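Local coordinates for protein SxtG (PDB 6U1R) that is an amidinotransferase of the saxitoxin biosynthetic pathway, probably passing an amidino group to its acceptor through a cysteine-bound intermediate, at residues A[263-266]-A[267-270]; A[283-286]-A[287-290]. All coordinates share one frame; numbering follows the deposited sequence.

Interaction 1 (A[263-266]-A[267-270]); sequences LHID and TTLM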
loop_
_atom_site.group_PDB
_atom_site.type_symbol
_atom_site.label_atom_id
_atom_site.label_comp_id
_atom_site.label_asym_id
_atom_site.label_seq_id
_atom_site.Cartn_x
_atom_site.Cartn_y
_atom_site.Cartn_z
ATOM N N LEU A 263 9.193 6.543 -19.804
ATOM C CA LEU A 263 8.119 6.488 -18.822
ATOM C C LEU A 263 7.138 5.433 -19.349
ATOM O O LEU A 263 6.408 5.695 -20.308
ATOM C CB LEU A 263 7.466 7.853 -18.646
ATOM C CG LEU A 263 6.306 8.101 -17.673
ATOM C CD1 LEU A 263 6.126 7.076 -16.612
ATOM C CD2 LEU A 263 6.517 9.461 -17.008
ATOM N N HIS A 264 7.206 4.237 -18.768
ATOM C CA HIS A 264 6.464 3.038 -19.156
ATOM C C HIS A 264 7.185 2.298 -20.274
ATOM O O HIS A 264 7.853 2.910 -21.116
ATOM C CB HIS A 264 5.007 3.360 -19.528
ATOM C CG HIS A 264 4.282 4.077 -18.434
ATOM N ND1 HIS A 264 3.263 4.975 -18.666
ATOM C CD2 HIS A 264 4.467 4.052 -17.091
ATOM C CE1 HIS A 264 2.859 5.483 -17.513
ATOM N NE2 HIS A 264 3.558 4.923 -16.541
ATOM N N ILE A 265 7.112 0.968 -20.226
ATOM C CA ILE A 265 7.894 0.097 -21.104
ATOM C C ILE A 265 7.089 -0.413 -22.305
ATOM O O ILE A 265 7.672 -1.045 -23.211
ATOM C CB ILE A 265 8.476 -1.077 -20.278
ATOM C CG1 ILE A 265 9.761 -1.655 -20.907
ATOM C CG2 ILE A 265 7.413 -2.180 -20.017
ATOM C CD1 ILE A 265 10.487 -2.688 -19.991
ATOM N N ASP A 266 5.782 -0.149 -22.358
ATOM C CA ASP A 266 4.924 -0.829 -23.319
ATOM C C ASP A 266 4.822 -0.090 -24.666
ATOM O O ASP A 266 3.889 -0.342 -25.439
ATOM C CB ASP A 266 3.540 -1.149 -22.703
ATOM C CG ASP A 266 2.837 0.025 -22.026
ATOM O OD1 ASP A 266 3.429 1.094 -21.812
ATOM O OD2 ASP A 266 1.628 -0.168 -21.662
ATOM N N THR A 267 5.799 0.771 -24.983
ATOM C CA THR A 267 6.161 1.087 -26.362
ATOM C C THR A 267 7.615 0.728 -26.653
ATOM O O THR A 267 8.144 1.129 -27.699
ATOM C CB THR A 267 5.928 2.569 -26.707
ATOM O OG1 THR A 267 6.735 3.414 -25.891
ATOM C CG2 THR A 267 4.482 2.950 -26.538
ATOM N N THR A 268 8.258 -0.054 -25.776
ATOM C CA THR A 268 9.671 -0.408 -25.873
ATOM C C THR A 268 9.880 -1.904 -26.032
ATOM O O THR A 268 10.612 -2.338 -26.950
ATOM C CB THR A 268 10.426 0.103 -24.624
ATOM O OG1 THR A 268 10.362 1.543 -24.549
ATOM C CG2 THR A 268 11.895 -0.352 -24.622
ATOM N N LEU A 269 9.241 -2.707 -25.173
ATOM C CA LEU A 269 9.449 -4.155 -25.103
ATOM C C LEU A 269 8.079 -4.780 -24.872
ATOM O O LEU A 269 7.514 -4.624 -23.781
ATOM C CB LEU A 269 10.416 -4.497 -23.968
ATOM C CG LEU A 269 10.993 -5.910 -23.940
ATOM C CD1 LEU A 269 12.124 -6.079 -24.944
ATOM C CD2 LEU A 269 11.448 -6.261 -22.540
ATOM N N MET A 270 7.555 -5.493 -25.869
ATOM C CA MET A 270 6.195 -6.034 -25.820
ATOM C C MET A 270 6.171 -7.523 -26.163
ATOM O O MET A 270 6.181 -7.900 -27.349
ATOM C CB MET A 270 5.279 -5.249 -26.741
ATOM C CG MET A 270 5.002 -3.847 -26.171
ATOM S SD MET A 270 4.000 -3.985 -24.682
ATOM C CE MET A 270 2.344 -3.945 -25.420
HETATM O O HOH W 1 7.946 2.265 -23.763
#

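Interaction 2 (A[283-286]-A[287-290]); sequences FVDV and NKLP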
loop_
_atom_site.group_PDB
_atom_site.type_symbol
_atom_site.label_atom_id
_atom_site.label_comp_id
_atom_site.label_asym_id
_atom_site.label_seq_id
_atom_site.Cartn_x
_atom_site.Cartn_y
_atom_site.Cartn_z
ATOM N N PHE A 283 14.660 2.617 -29.127
ATOM C CA PHE A 283 14.834 2.609 -27.678
ATOM C C PHE A 283 15.643 1.422 -27.152
ATOM O O PHE A 283 16.078 1.462 -25.992
ATOM C CB PHE A 283 13.476 2.601 -26.967
ATOM C CG PHE A 283 12.593 3.815 -27.246
ATOM C CD1 PHE A 283 13.062 4.924 -27.943
ATOM C CD2 PHE A 283 11.286 3.826 -26.789
ATOM C CE1 PHE A 283 12.232 6.009 -28.190
ATOM C CE2 PHE A 283 10.452 4.899 -27.025
ATOM C CZ PHE A 283 10.925 5.998 -27.721
ATOM N N VAL A 284 15.848 0.372 -27.949
ATOM C CA VAL A 284 16.503 -0.852 -27.484
ATOM C C VAL A 284 17.714 -1.141 -28.358
ATOM O O VAL A 284 17.601 -1.177 -29.587
ATOM C CB VAL A 284 15.523 -2.045 -27.505
ATOM C CG1 VAL A 284 16.249 -3.347 -27.270
ATOM C CG2 VAL A 284 14.432 -1.851 -26.460
ATOM N N ASP A 285 18.872 -1.358 -27.724
ATOM C CA ASP A 285 20.013 -1.994 -28.379
ATOM C C ASP A 285 19.866 -3.501 -28.184
ATOM O O ASP A 285 20.059 -4.007 -27.074
ATOM C CB ASP A 285 21.331 -1.485 -27.793
ATOM C CG ASP A 285 22.564 -2.099 -28.470
ATOM O OD1 ASP A 285 22.423 -3.094 -29.205
ATOM O OD2 ASP A 285 23.685 -1.579 -28.256
ATOM N N VAL A 286 19.512 -4.219 -29.254
ATOM C CA VAL A 286 19.203 -5.641 -29.119
ATOM C C VAL A 286 20.401 -6.427 -28.627
ATOM O O VAL A 286 20.236 -7.515 -28.059
ATOM C CB VAL A 286 18.703 -6.231 -30.452
ATOM C CG1 VAL A 286 17.424 -5.541 -30.892
ATOM C CG2 VAL A 286 19.779 -6.106 -31.527
ATOM N N ASN A 287 21.612 -5.903 -28.826
ATOM C CA ASN A 287 22.813 -6.625 -28.427
ATOM C C ASN A 287 23.112 -6.496 -26.942
ATOM O O ASN A 287 23.969 -7.228 -26.436
ATOM C CB ASN A 287 24.011 -6.133 -29.245
ATOM C CG ASN A 287 23.872 -6.447 -30.719
ATOM O OD1 ASN A 287 24.001 -5.564 -31.573
ATOM N ND2 ASN A 287 23.600 -7.710 -31.028
ATOM N N LYS A 288 22.424 -5.602 -26.230
ATOM C CA LYS A 288 22.605 -5.452 -24.795
ATOM C C LYS A 288 21.397 -5.950 -24.006
ATOM O O LYS A 288 21.321 -5.729 -22.791
ATOM C CB LYS A 288 22.907 -3.986 -24.469
ATOM C CG LYS A 288 24.123 -3.459 -25.247
ATOM C CD LYS A 288 24.623 -2.120 -24.712
ATOM C CE LYS A 288 25.927 -1.695 -25.392
ATOM N NZ LYS A 288 26.299 -0.291 -25.041
ATOM N N LEU A 289 20.458 -6.622 -24.665
ATOM C CA LEU A 289 19.286 -7.142 -23.976
ATOM C C LEU A 289 19.677 -8.280 -23.035
ATOM O O LEU A 289 20.656 -8.986 -23.285
ATOM C CB LEU A 289 18.268 -7.658 -24.982
ATOM C CG LEU A 289 17.401 -6.637 -25.711
ATOM C CD1 LEU A 289 16.608 -7.328 -26.818
ATOM C CD2 LEU A 289 16.473 -5.921 -24.728
ATOM N N PRO A 290 18.919 -8.492 -21.958
ATOM C CA PRO A 290 19.203 -9.625 -21.067
ATOM C C PRO A 290 19.389 -10.915 -21.855
ATOM O O PRO A 290 18.687 -11.173 -22.832
ATOM C CB PRO A 290 17.969 -9.682 -20.166
ATOM C CG PRO A 290 17.463 -8.269 -20.146
ATOM C CD PRO A 290 17.732 -7.729 -21.526
HETATM O O HOH W 2 21.414 -9.563 -26.039
#

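Interaction 1 (A[263-266]-A[267-270])
The chain reverses at Ile265 to Leu269, with Ile265 CA and Thr268 CA only 5.1 Å apart and both Thr268 N and Leu269 N directed at the carbonyl oxygen of Ile265. The beta-turn bond, Thr268 N to Ile265 O at 2.8 Å, arrives from above the carbonyl plane, 51° out of it. Leu269 N meets the same oxygen, Ile265 O, at 3.0 Å almost head-on, with a C=O...N angle of 174°, so the two bonds divide the acceptor between different approaches. On the apolar flank, CG1 of Ile265 lies 4.2 Å from Leu269 CB, and both side chains rest on Ile255 of strand 251-255.

Here the loop carrying His264, a predicted active-site residue, passes into strand 269-273, an outer strand of a small mixed sheet in this AGAT-like amidinotransferase. His264 NE2 is hydrogen-bonded to Asp215 OD2, a second predicted active-site residue, while the ring leads away from the turn. His264 O receives a hydrogen bond from a water, 2.7 Å away. That water accepts from Thr267 N and is also bonded to Thr268 OG1, 2.6 Å away, tying the loop ahead of the turn to both threonines.

Asp266 divides its side chain between two neighbourhoods. Its chi1 of 51° puts CG between the backbone N and the carbonyl carbon, directing the carboxylate off the turn; OD2 bonds to His367 ND1, next to Cys368, the predicted site of the amidino-cysteine intermediate. Asp266 CB is the touching atom, 3.5 Å from Met270 SD. Met270 reaches it by bending at both chi2 and chi3, which folds the thioether back alongside Asp266, whose backbone oxygen accepts a bond from Asn322 ND2.

Interaction 2 (A[283-286]-A[287-290])
A local turn at the protein surface, Asp285 to Lys288 lies in the connection between strands 276-279 and 297-300, away from the predicted active-site residues. Its backbone closure is the bond from Lys288 N to Asp285 O, 3.0 Å long with an N-H...O angle of 160°.

Asp285 also supplies its side chain to the same reversal. With CG anti to the backbone N (chi1 -179°), the carboxylate comes round to the backbone of Asn287, and Asp285 OD1 accepts from Asn287 N at 2.9 Å, from a direction 40° out of the carboxylate plane. A side-chain oxygen bonded to the amide two residues on makes an Asx turn, and the backbone angles of Val286 and Asn287 are those of a type I beta turn; nested on one aspartate as an Asx motif, together they set the direction of the chain and restrain the carboxylate. The second carboxylate oxygen, Asp285 OD2, runs beside the aliphatic part of the lysine, 3.6 Å from Lys288 CG. Because the lysine is extended beyond CG, CD and CE follow the same oxygen, yet Lys288 NZ ends 4.3 Å from Asp285 OD2, too far for a salt bridge, although the opposite charges probably still favour each other. The side-chain amide plane of Asn287 stands steeply against the carboxylate of Asp285.

An apolar contact joins the residues before and after the turn. CG1 of Val284 touches Leu289 CD2 at 3.6 Å, the two side chains crossing at about a right angle, while Leu289 CD1 lies over the backbone of Val286, 3.9 Å from Val286 CA. A water within hydrogen-bonding distance of Val286 O, and 2.9 Å from Leu289 O, spans the exit of the turn.

Interaction 1 precedes interaction 2 along the chain, and their centres are 13 Å apart. The turn at 263-270 leads into strand 269-273, which pairs antiparallel with 276-279; the chain then runs through 283-290 to strand 297-300, parallel to 276-279 on its other side. The two contacts therefore sit at the entry to one mixed sheet and in the connection between its second and third strands. They also touch: Thr268 CG2 packs 3.5 Å from Val284 CG2, and Asn280 binds both Thr267 O and Phe283 N. Burial falls along this path, from a turn beside the predicted active-site residues to one at the surface.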